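Local structure of superoxide dismutase [Cu-Zn] (Bacteroidetes bacterium GWA2_30_7, 7B4P) at residues A[48-53]-A[121-126]. The protein probably catalyses the dismutation of superoxide to molecular oxygen and hydrogen peroxide at a copper ion, with a zinc ion bound close by. Numbering follows the deposited sequence.
With CU (copper (II) ion), chain E.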
ATOM      1  N   HIS A  48       5.097  14.269 -15.938  1.00 79.11           N
ATOM      2  CA  HIS A  48       4.046  13.243 -15.707  1.00 78.37           C
ATOM      3  C   HIS A  48       3.174  13.663 -14.521  1.00 78.41           C
ATOM      4  O   HIS A  48       3.745  14.068 -13.489  1.00 78.04           O
ATOM      5  CB  HIS A  48       4.684  11.870 -15.471  1.00 76.69           C
ATOM      6  CG  HIS A  48       5.293  11.266 -16.691  1.00 77.42           C
ATOM      7  ND1 HIS A  48       4.578  10.459 -17.554  1.00 78.05           N
ATOM      8  CD2 HIS A  48       6.547  11.335 -17.187  1.00 77.95           C
ATOM      9  CE1 HIS A  48       5.363  10.058 -18.530  1.00 79.09           C
ATOM     10  NE2 HIS A  48       6.578  10.582 -18.329  1.00 79.12           N
ATOM     11  N   GLY A  49       1.848  13.567 -14.673  1.00 79.21           N
ATOM     12  CA  GLY A  49       0.867  13.770 -13.590  1.00 79.09           C
ATOM     13  C   GLY A  49       1.190  12.895 -12.391  1.00 76.50           C
ATOM     14  O   GLY A  49       1.459  11.696 -12.591  1.00 74.26           O
ATOM     15  N   PHE A  50       1.170  13.485 -11.194  1.00 76.80           N
ATOM     16  CA  PHE A  50       1.634  12.878  -9.921  1.00 75.36           C
ATOM     17  C   PHE A  50       0.644  13.279  -8.820  1.00 76.76           C
ATOM     18  O   PHE A  50       0.674  14.451  -8.391  1.00 78.91           O
ATOM     19  CB  PHE A  50       3.069  13.344  -9.654  1.00 74.92           C
ATOM     20  CG  PHE A  50       3.801  12.649  -8.535  1.00 73.90           C
ATOM     21  CD1 PHE A  50       4.139  11.308  -8.630  1.00 72.29           C
ATOM     22  CD2 PHE A  50       4.202  13.351  -7.407  1.00 74.88           C
ATOM     23  CE1 PHE A  50       4.831  10.678  -7.608  1.00 71.39           C
ATOM     24  CE2 PHE A  50       4.891  12.719  -6.384  1.00 73.92           C
ATOM     25  CZ  PHE A  50       5.205  11.384  -6.486  1.00 72.17           C
ATOM     26  N   HIS A  51      -0.231  12.353  -8.412  1.00 76.08           N
ATOM     27  CA  HIS A  51      -1.391  12.627  -7.519  1.00 77.48           C
ATOM     28  C   HIS A  51      -1.568  11.514  -6.482  1.00 76.63           C
ATOM     29  O   HIS A  51      -1.142  10.373  -6.748  1.00 73.91           O
ATOM     30  CB  HIS A  51      -2.683  12.773  -8.335  1.00 79.23           C
ATOM     31  CG  HIS A  51      -2.585  13.695  -9.503  1.00 79.87           C
ATOM     32  ND1 HIS A  51      -2.871  13.284 -10.790  1.00 79.62           N
ATOM     33  CD2 HIS A  51      -2.245  14.997  -9.587  1.00 81.37           C
ATOM     34  CE1 HIS A  51      -2.710  14.294 -11.618  1.00 81.10           C
ATOM     35  NE2 HIS A  51      -2.325  15.357 -10.905  1.00 82.16           N
ATOM     36  N   ILE A  52      -2.198  11.853  -5.352  1.00 79.12           N
ATOM     37  CA  ILE A  52      -2.784  10.889  -4.374  1.00 79.90           C
ATOM     38  C   ILE A  52      -4.263  10.704  -4.739  1.00 82.40           C
ATOM     39  O   ILE A  52      -4.978  11.721  -4.813  1.00 85.28           O
ATOM     40  CB  ILE A  52      -2.598  11.381  -2.923  1.00 81.37           C
ATOM     41  CG1 ILE A  52      -1.118  11.521  -2.553  1.00 79.97           C
ATOM     42  CG2 ILE A  52      -3.341  10.481  -1.947  1.00 82.51           C
ATOM     43  CD1 ILE A  52      -0.868  12.338  -1.304  1.00 82.03           C
ATOM     44  N   HIS A  53      -4.694   9.462  -4.973  1.00 82.45           N
ATOM     45  CA  HIS A  53      -6.084   9.096  -5.360  1.00 85.74           C
ATOM     46  C   HIS A  53      -6.813   8.502  -4.148  1.00 87.67           C
ATOM     47  O   HIS A  53      -6.133   7.963  -3.260  1.00 85.81           O
ATOM     48  CB  HIS A  53      -6.064   8.167  -6.582  1.00 84.98           C
ATOM     49  CG  HIS A  53      -5.711   8.861  -7.854  1.00 85.20           C
ATOM     50  ND1 HIS A  53      -6.532   8.830  -8.964  1.00 87.02           N
ATOM     51  CD2 HIS A  53      -4.641   9.614  -8.194  1.00 83.80           C
ATOM     52  CE1 HIS A  53      -5.978   9.524  -9.936  1.00 86.93           C
ATOM     53  NE2 HIS A  53      -4.818  10.017  -9.489  1.00 84.75           N
ATOM     54  N   ARG A 121      -4.247   5.558   1.130  1.00 79.80           N
ATOM     55  CA  ARG A 121      -4.600   6.121  -0.199  1.00 80.28           C
ATOM     56  C   ARG A 121      -3.591   5.592  -1.221  1.00 77.44           C
ATOM     57  O   ARG A 121      -2.631   4.915  -0.804  1.00 76.15           O
ATOM     58  CB  ARG A 121      -4.611   7.653  -0.158  1.00 82.01           C
ATOM     59  CG  ARG A 121      -5.462   8.250   0.955  1.00 85.55           C
ATOM     60  CD  ARG A 121      -6.934   7.917   0.815  1.00 88.05           C
ATOM     61  NE  ARG A 121      -7.707   8.324   1.979  1.00 91.79           N
ATOM     62  CZ  ARG A 121      -9.011   8.115   2.138  1.00 94.76           C
ATOM     63  NH1 ARG A 121      -9.712   7.499   1.199  1.00 94.53           N
ATOM     64  NH2 ARG A 121      -9.612   8.527   3.241  1.00 98.34           N
ATOM     65  N   SER A 122      -3.800   5.893  -2.504  1.00 77.31           N
ATOM     66  CA  SER A 122      -2.943   5.439  -3.629  1.00 75.54           C
ATOM     67  C   SER A 122      -2.179   6.624  -4.228  1.00 74.93           C
ATOM     68  O   SER A 122      -2.732   7.735  -4.252  1.00 75.72           O
ATOM     69  CB  SER A 122      -3.756   4.733  -4.684  1.00 76.36           C
ATOM     70  OG  SER A 122      -4.810   5.558  -5.153  1.00 78.25           O
ATOM     71  N   MET A 123      -0.942   6.375  -4.669  1.00 73.87           N
ATOM     72  CA  MET A 123      -0.168   7.254  -5.584  1.00 73.57           C
ATOM     73  C   MET A 123      -0.424   6.777  -7.016  1.00 72.52           C
ATOM     74  O   MET A 123      -0.384   5.553  -7.237  1.00 70.88           O
ATOM     75  CB  MET A 123       1.337   7.187  -5.294  1.00 73.26           C
ATOM     76  CG  MET A 123       1.767   7.897  -4.015  1.00 74.43           C
ATOM     77  SD  MET A 123       1.506   9.694  -4.048  1.00 77.48           S
ATOM     78  CE  MET A 123       2.161  10.111  -5.664  1.00 76.99           C
ATOM     79  N   ILE A 124      -0.689   7.705  -7.937  1.00 73.32           N
ATOM     80  CA  ILE A 124      -0.876   7.429  -9.393  1.00 73.96           C
ATOM     81  C   ILE A 124       0.057   8.347 -10.190  1.00 73.31           C
ATOM     82  O   ILE A 124       0.021   9.573  -9.961  1.00 74.06           O
ATOM     83  CB  ILE A 124      -2.350   7.612  -9.811  1.00 76.69           C
ATOM     84  CG1 ILE A 124      -3.257   6.541  -9.199  1.00 77.41           C
ATOM     85  CG2 ILE A 124      -2.492   7.665 -11.326  1.00 77.67           C
ATOM     86  CD1 ILE A 124      -3.059   5.156  -9.775  1.00 76.85           C
ATOM     87  N   VAL A 125       0.861   7.764 -11.081  1.00 72.36           N
ATOM     88  CA  VAL A 125       1.662   8.498 -12.102  1.00 72.24           C
ATOM     89  C   VAL A 125       0.923   8.372 -13.436  1.00 73.48           C
ATOM     90  O   VAL A 125       0.518   7.242 -13.784  1.00 72.45           O
ATOM     91  CB  VAL A 125       3.104   7.964 -12.186  1.00 71.26           C
ATOM     92  CG1 VAL A 125       3.966   8.833 -13.089  1.00 72.22           C
ATOM     93  CG2 VAL A 125       3.737   7.840 -10.809  1.00 70.32           C
ATOM     94  N   HIS A 126       0.734   9.495 -14.135  1.00 75.39           N
ATOM     95  CA  HIS A 126      -0.036   9.583 -15.405  1.00 78.02           C
ATOM     96  C   HIS A 126       0.926   9.565 -16.598  1.00 78.48           C
ATOM     97  O   HIS A 126       2.124   9.838 -16.398  1.00 77.75           O
ATOM     98  CB  HIS A 126      -0.932  10.828 -15.399  1.00 80.25           C
ATOM     99  CG  HIS A 126      -2.032  10.762 -14.395  1.00 81.04           C
ATOM    100  ND1 HIS A 126      -3.287  10.276 -14.705  1.00 82.88           N
ATOM    101  CD2 HIS A 126      -2.071  11.108 -13.089  1.00 80.73           C
ATOM    102  CE1 HIS A 126      -4.053  10.330 -13.635  1.00 83.57           C
ATOM    103  NE2 HIS A 126      -3.332  10.840 -12.630  1.00 82.22           N
TER
HETATM  104 CU    CU E 201      -3.961  11.403 -10.752  1.00 90.29          CU
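Gly49 to His53 pair antiparallel with Ser122 to His126, the strand directions 167° apart, through two-way backbone hydrogen bonds at His51-Ile124 and His53-Ser122 and a further bond from His126 N to Gly49 O (2.8 Å). Copper is held on one face of this pair by His51 ND1 (2.2 Å), His53 NE2 (2.1 Å) and His126 NE2 (2.1 Å), so both strands supply ligands, as expected at the active site of this family. The His51 ring is turned 61° from that of His126, whereas the His53 and His126 rings meet rim to rim. Ile124, on the same face of the sheet as His51 and His53, sets CG1 over one face of the His53 ring and CG2 over one face of His126, both displaced toward the rim. The second ring nitrogens are tied down too: His51 NE2 to Asp130, His53 ND1 to Gly67 O and His126 ND1 to Gly141 O, which fixes the rotation of each imidazole. Where strand 122-126 ends, His48 ND1 donates to His126 O in the carbonyl plane (2.8 Å). On the other face, Met123, bent at both chi2 and chi3, lays CE over the Phe50 ring, 3.5 Å from its centroid, while SD touches Ile52 CG1. This apolar side packs into the beta-barrel interior against Leu90 of strand 89-95 and Ile25 of strand 22-30; strands 89-95 and 143-151 flank the pair within the sheet.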